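PDB 1R9C: glutathione transferase from Mesorhizobium loti, which catalyses the hydration of the antibiotic fosfomycin as a manganese-dependent homodimer, thereby conferring fosfomycin resistance. Local coordinates for residues A28-A33 and K45-G50; H69-I74 and M116-T121. All coordinates share one frame; numbering follows the deposited sequence.

How the interactions relate
Interactions 1 and 2 lie on opposite sides of the chain's centre, their own centres about 18 Å apart, each in a different sheet of the subunit. They meet where I49 CD1 of 45-50 packs on F72 CZ of 69-74, 4.3 Å away. Interaction 2 supplies H69 and E118 to one manganese, and H7 of the second subunit joins them there. Interaction 1 borders the dimer's other site: the side chain of F46 is about 8 Å from that manganese and about 7 Å from H7 of its own chain, while that of Y32 is about 4 Å from E44, the inferred proton acceptor. Both contacts also touch the second subunit.

Interaction 1 (A28-A33 and K45-G50); sequences AREVYA and KFFLIG
E30 reaches over the ring of F47 to meet K45 on one face of an antiparallel strand pair, its aliphatic part covering the phenyl and its carboxylate going on to the lysine. Its CG sits over the face of the phenyl, 4.3 Å from the ring centroid in a CH-pi contact, while CB rests against CE2. With CG anti to the backbone N (chi1 -168°) and the chain extended, the carboxylate clears the ring, and K45 NZ meets E30 OE2 from above the carboxylate plane, 2.7 Å away. K45 is long enough to bring its charge alongside, and T19 of helix 15-26 gives NZ a second partner. F47, flat and apolar, fills the hollow between this pair and the methyl of A28, whose CB also lies 3.8 Å from I49 CG1; the small methyl suits this buried corner, where A28 also packs on L22 of helix 15-26.

On the other face Y32 and F46 run alongside one another. Y32 CD2 perches over one face of the F46 ring, off toward its rim, 3.7 Å from CD1, and the planes are inclined by 31°. The phenol oxygen is held by E37, and L128 and R127 of the second subunit pack on this aromatic patch. Beside it V31 sets CG2 against F46 CB, and the V31 and L48 side chains cross at about a right angle, CG1 against CD1.

Between the faces, R29 and L48 exchange two 2.8 Å bonds, N to O each way. Farther on, F46 O accepts V31 N at 2.9 Å and only weakly Y32 N, so two residues of one strand face one of the other. That is a classic beta bulge, set in the hairpin 29-33/44-49 of a βαβββ module of the vicinal oxygen chelate fold.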
loop_
_atom_site.group_PDB
_atom_site.type_symbol
_atom_site.label_atom_id
_atom_site.label_comp_id
_atom_site.label_asym_id
_atom_site.label_seq_id
_atom_site.Cartn_x
_atom_site.Cartn_y
_atom_site.Cartn_z
ATOM N N ALA A 28 6.344 -1.474 14.141
ATOM C CA ALA A 28 4.895 -1.654 14.119
ATOM C C ALA A 28 4.408 -2.142 15.479
ATOM O O ALA A 28 5.085 -2.932 16.119
ATOM C CB ALA A 28 4.519 -2.658 13.057
ATOM N N ARG A 29 3.206 -1.707 15.874
ATOM C CA ARG A 29 2.550 -2.099 17.123
ATOM C C ARG A 29 1.325 -2.962 16.744
ATOM O O ARG A 29 0.453 -2.518 15.988
ATOM C CB ARG A 29 2.109 -0.836 17.892
ATOM C CG ARG A 29 1.388 -1.074 19.226
ATOM C CD ARG A 29 0.625 0.147 19.795
ATOM N NE ARG A 29 -0.769 -0.184 20.133
ATOM C CZ ARG A 29 -1.152 -1.026 21.101
ATOM N NH1 ARG A 29 -0.258 -1.631 21.883
ATOM N NH2 ARG A 29 -2.447 -1.265 21.292
ATOM N N GLU A 30 1.282 -4.195 17.243
ATOM C CA GLU A 30 0.133 -5.063 16.995
ATOM C C GLU A 30 -1.048 -4.592 17.826
ATOM O O GLU A 30 -0.963 -4.513 19.063
ATOM C CB GLU A 30 0.468 -6.522 17.304
ATOM C CG GLU A 30 -0.560 -7.537 16.807
ATOM C CD GLU A 30 -0.231 -8.942 17.272
ATOM O OE1 GLU A 30 -1.120 -9.619 17.845
ATOM O OE2 GLU A 30 0.924 -9.362 17.083
ATOM N N VAL A 31 -2.148 -4.276 17.155
ATOM C CA VAL A 31 -3.375 -3.834 17.853
ATOM C C VAL A 31 -4.529 -4.844 17.810
ATOM O O VAL A 31 -5.549 -4.660 18.486
ATOM C CB VAL A 31 -3.856 -2.449 17.366
ATOM C CG1 VAL A 31 -2.730 -1.372 17.551
ATOM C CG2 VAL A 31 -4.260 -2.488 15.926
ATOM N N TYR A 32 -4.393 -5.891 17.000
ATOM C CA TYR A 32 -5.476 -6.871 16.866
ATOM C C TYR A 32 -4.936 -8.169 16.312
ATOM O O TYR A 32 -4.076 -8.150 15.424
ATOM C CB TYR A 32 -6.562 -6.357 15.913
ATOM C CG TYR A 32 -7.629 -7.395 15.539
ATOM C CD1 TYR A 32 -8.706 -7.669 16.400
ATOM C CD2 TYR A 32 -7.554 -8.098 14.327
ATOM C CE1 TYR A 32 -9.696 -8.619 16.049
ATOM C CE2 TYR A 32 -8.545 -9.047 13.971
ATOM C CZ TYR A 32 -9.594 -9.293 14.825
ATOM O OH TYR A 32 -10.537 -10.228 14.454
ATOM N N ALA A 33 -5.466 -9.281 16.834
ATOM C CA ALA A 33 -5.230 -10.608 16.271
ATOM C C ALA A 33 -6.523 -11.417 16.305
ATOM O O ALA A 33 -7.134 -11.596 17.365
ATOM C CB ALA A 33 -4.090 -11.352 17.026
ATOM N N LYS A 45 -3.989 -10.114 11.414
ATOM C CA LYS A 45 -3.553 -9.188 12.443
ATOM C C LYS A 45 -3.564 -7.788 11.887
ATOM O O LYS A 45 -3.345 -7.599 10.684
ATOM C CB LYS A 45 -2.106 -9.494 12.849
ATOM C CG LYS A 45 -1.913 -10.799 13.632
ATOM C CD LYS A 45 -0.480 -10.912 14.024
ATOM C CE LYS A 45 -0.230 -11.994 15.044
ATOM N NZ LYS A 45 1.088 -11.678 15.692
ATOM N N PHE A 46 -3.812 -6.808 12.762
ATOM C CA PHE A 46 -3.737 -5.390 12.406
ATOM C C PHE A 46 -2.574 -4.763 13.195
ATOM O O PHE A 46 -2.380 -5.063 14.408
ATOM C CB PHE A 46 -5.002 -4.642 12.811
ATOM C CG PHE A 46 -6.266 -5.100 12.125
ATOM C CD1 PHE A 46 -7.494 -4.817 12.698
ATOM C CD2 PHE A 46 -6.227 -5.771 10.898
ATOM C CE1 PHE A 46 -8.690 -5.198 12.077
ATOM C CE2 PHE A 46 -7.399 -6.177 10.278
ATOM C CZ PHE A 46 -8.641 -5.878 10.860
ATOM N N PHE A 47 -1.832 -3.882 12.517
ATOM C CA PHE A 47 -0.753 -3.156 13.146
ATOM C C PHE A 47 -0.882 -1.680 12.876
ATOM O O PHE A 47 -1.478 -1.263 11.863
ATOM C CB PHE A 47 0.604 -3.601 12.572
ATOM C CG PHE A 47 0.984 -5.017 12.903
ATOM C CD1 PHE A 47 0.535 -6.086 12.106
ATOM C CD2 PHE A 47 1.829 -5.285 13.961
ATOM C CE1 PHE A 47 0.905 -7.383 12.391
ATOM C CE2 PHE A 47 2.198 -6.619 14.265
ATOM C CZ PHE A 47 1.729 -7.655 13.477
ATOM N N LEU A 48 -0.282 -0.892 13.774
ATOM C CA LEU A 48 -0.077 0.526 13.516
ATOM C C LEU A 48 1.424 0.830 13.402
ATOM O O LEU A 48 2.260 0.362 14.213
ATOM C CB LEU A 48 -0.702 1.398 14.612
ATOM C CG LEU A 48 -2.210 1.678 14.648
ATOM C CD1 LEU A 48 -2.638 2.403 15.934
ATOM C CD2 LEU A 48 -2.586 2.527 13.429
ATOM N N ILE A 49 1.750 1.591 12.364
ATOM C CA ILE A 49 3.064 2.208 12.224
ATOM C C ILE A 49 2.765 3.701 12.302
ATOM O O ILE A 49 2.350 4.287 11.326
ATOM C CB ILE A 49 3.711 1.842 10.873
ATOM C CG1 ILE A 49 3.975 0.324 10.804
ATOM C CG2 ILE A 49 5.078 2.590 10.741
ATOM C CD1 ILE A 49 4.207 -0.230 9.439
ATOM N N GLY A 50 2.915 4.286 13.491
ATOM C CA GLY A 50 2.452 5.638 13.734
ATOM C C GLY A 50 0.926 5.614 13.638
ATOM O O GLY A 50 0.244 4.924 14.404
#

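Interaction 2 (H69-I74 and M116-T121); sequences HIAFKI and MFELHT. With MN (manganese (II) ion), chain C.
H69 and E118 project from the same face of two parallel neighbouring strands, the first and last of a βαβββ module of the vicinal oxygen chelate fold, and both bind manganese.

Backbone bonds hold the register. E118 N gives to I70 O, F72 N to E118 O at 2.9 Å, H120 N to F72 O, and I74 N to H120 O; at the start, I70 N to M116 O is weak. The sheet continues into the second subunit, where 69-73 also pairs antiparallel with a strand.

Apolar packing covers the opposite face: the F72 and F117 rings are neighbours, CE1 to CD2 4.2 Å, and F72 CB meets L119 CD2. On the metal-bearing face M116 SD lies obliquely by the H69 ring, while small A71 lets the carboxylate arm of E118 pass close to its CB. At the end of the pair I74 CD1 touches T121 CG2.

Polar ends are pinned. K73 curls back, bent at chi2 and chi4, to bond I74 O at 2.8 Å, and E3 of the second subunit adds a salt bridge. S106 bonds E118 OE2, while Y67 O takes H69 ND1, orienting the imidazole.

With its CG anti to the backbone N (chi1 174°) and the chain extended, E118 carries OE1 to 1.9 Å from manganese. H7 of the second subunit and a water also bind it, and H69 NE2 stands 2.1 Å from the ion.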
loop_
_atom_site.group_PDB
_atom_site.type_symbol
_atom_site.label_atom_id
_atom_site.label_comp_id
_atom_site.label_asym_id
_atom_site.label_seq_id
_atom_site.Cartn_x
_atom_site.Cartn_y
_atom_site.Cartn_z
ATOM N N HIS A 69 5.907 -1.182 -5.119
ATOM C CA HIS A 69 6.506 -1.055 -3.812
ATOM C C HIS A 69 5.783 0.024 -2.981
ATOM O O HIS A 69 5.108 0.908 -3.529
ATOM C CB HIS A 69 8.063 -0.850 -3.875
ATOM C CG HIS A 69 8.526 0.480 -4.433
ATOM N ND1 HIS A 69 8.881 0.648 -5.754
ATOM C CD2 HIS A 69 8.766 1.675 -3.830
ATOM C CE1 HIS A 69 9.292 1.894 -5.945
ATOM N NE2 HIS A 69 9.229 2.547 -4.798
ATOM N N ILE A 70 5.893 -0.114 -1.669
ATOM C CA ILE A 70 5.391 0.891 -0.739
ATOM C C ILE A 70 6.588 1.449 0.009
ATOM O O ILE A 70 7.407 0.677 0.539
ATOM C CB ILE A 70 4.377 0.257 0.269
ATOM C CG1 ILE A 70 3.135 -0.319 -0.427
ATOM C CG2 ILE A 70 3.975 1.256 1.362
ATOM C CD1 ILE A 70 2.348 0.676 -1.303
ATOM N N ALA A 71 6.658 2.771 0.107
ATOM C CA ALA A 71 7.824 3.455 0.670
ATOM C C ALA A 71 7.447 4.258 1.901
ATOM O O ALA A 71 6.481 5.021 1.880
ATOM C CB ALA A 71 8.518 4.372 -0.391
ATOM N N PHE A 72 8.202 4.044 2.976
ATOM C CA PHE A 72 8.068 4.808 4.219
ATOM C C PHE A 72 9.171 5.848 4.362
ATOM O O PHE A 72 10.289 5.680 3.879
ATOM C CB PHE A 72 8.076 3.839 5.419
ATOM C CG PHE A 72 6.855 2.958 5.465
ATOM C CD1 PHE A 72 6.834 1.744 4.787
ATOM C CD2 PHE A 72 5.711 3.368 6.135
ATOM C CE1 PHE A 72 5.672 0.942 4.813
ATOM C CE2 PHE A 72 4.551 2.548 6.179
ATOM C CZ PHE A 72 4.554 1.347 5.503
ATOM N N LYS A 73 8.871 6.928 5.064
ATOM C CA LYS A 73 9.829 8.030 5.212
ATOM C C LYS A 73 10.694 7.884 6.464
ATOM O O LYS A 73 10.187 7.620 7.554
ATOM C CB LYS A 73 9.070 9.378 5.286
ATOM C CG LYS A 73 9.950 10.642 5.490
ATOM C CD LYS A 73 10.852 10.956 4.250
ATOM C CE LYS A 73 11.607 12.294 4.419
ATOM N NZ LYS A 73 12.483 12.327 5.677
ATOM N N ILE A 74 12.004 8.072 6.298
ATOM C CA ILE A 74 12.924 8.070 7.431
ATOM C C ILE A 74 13.847 9.274 7.261
ATOM O O ILE A 74 13.864 9.905 6.196
ATOM C CB ILE A 74 13.787 6.755 7.512
ATOM C CG1 ILE A 74 14.643 6.577 6.241
ATOM C CG2 ILE A 74 12.933 5.504 7.792
ATOM C CD1 ILE A 74 15.942 5.783 6.508
ATOM N N MET A 116 7.898 -5.885 -2.029
ATOM C CA MET A 116 9.004 -4.920 -1.908
ATOM C C MET A 116 8.577 -3.713 -1.056
ATOM O O MET A 116 7.475 -3.135 -1.233
ATOM C CB MET A 116 9.500 -4.452 -3.282
ATOM C CG MET A 116 10.815 -3.623 -3.277
ATOM S SD MET A 116 11.127 -2.783 -4.869
ATOM C CE MET A 116 11.796 -4.103 -5.660
ATOM N N PHE A 117 9.465 -3.318 -0.158
ATOM C CA PHE A 117 9.272 -2.106 0.655
ATOM C C PHE A 117 10.458 -1.219 0.440
ATOM O O PHE A 117 11.506 -1.705 -0.017
ATOM C CB PHE A 117 9.196 -2.477 2.136
ATOM C CG PHE A 117 7.937 -3.206 2.499
ATOM C CD1 PHE A 117 7.916 -4.600 2.544
ATOM C CD2 PHE A 117 6.766 -2.497 2.747
ATOM C CE1 PHE A 117 6.723 -5.293 2.841
ATOM C CE2 PHE A 117 5.569 -3.169 3.069
ATOM C CZ PHE A 117 5.559 -4.563 3.117
ATOM N N GLU A 118 10.311 0.068 0.750
ATOM C CA GLU A 118 11.384 1.034 0.552
ATOM C C GLU A 118 11.386 1.910 1.815
ATOM O O GLU A 118 10.326 2.211 2.350
ATOM C CB GLU A 118 11.100 1.908 -0.676
ATOM C CG GLU A 118 12.124 3.045 -0.862
ATOM C CD GLU A 118 11.890 3.924 -2.085
ATOM O OE1 GLU A 118 10.926 3.700 -2.908
ATOM O OE2 GLU A 118 12.758 4.847 -2.249
ATOM N N LEU A 119 12.580 2.246 2.301
ATOM C CA LEU A 119 12.765 3.308 3.297
ATOM C C LEU A 119 13.509 4.406 2.554
ATOM O O LEU A 119 14.601 4.167 2.025
ATOM C CB LEU A 119 13.611 2.792 4.472
ATOM C CG LEU A 119 13.016 1.529 5.105
ATOM C CD1 LEU A 119 14.020 0.896 6.028
ATOM C CD2 LEU A 119 11.707 1.879 5.885
ATOM N N HIS A 120 12.903 5.590 2.480
ATOM C CA HIS A 120 13.388 6.684 1.639
ATOM C C HIS A 120 13.611 7.940 2.525
ATOM O O HIS A 120 12.750 8.266 3.303
ATOM C CB HIS A 120 12.336 6.977 0.545
ATOM C CG HIS A 120 12.726 8.086 -0.376
ATOM N ND1 HIS A 120 13.945 8.124 -1.011
ATOM C CD2 HIS A 120 12.061 9.199 -0.766
ATOM C CE1 HIS A 120 14.028 9.222 -1.747
ATOM N NE2 HIS A 120 12.895 9.891 -1.617
ATOM N N THR A 121 14.763 8.612 2.398
ATOM C CA THR A 121 15.118 9.788 3.220
ATOM C C THR A 121 14.702 11.138 2.611
ATOM O O THR A 121 14.794 12.191 3.263
ATOM C CB THR A 121 16.644 9.805 3.549
ATOM O OG1 THR A 121 17.382 10.204 2.390
ATOM C CG2 THR A 121 17.160 8.359 3.867
HETATM MN MN MN C . 10.183 4.360 -4.564
HETATM O O HOH W 1 9.471 5.005 -6.561
#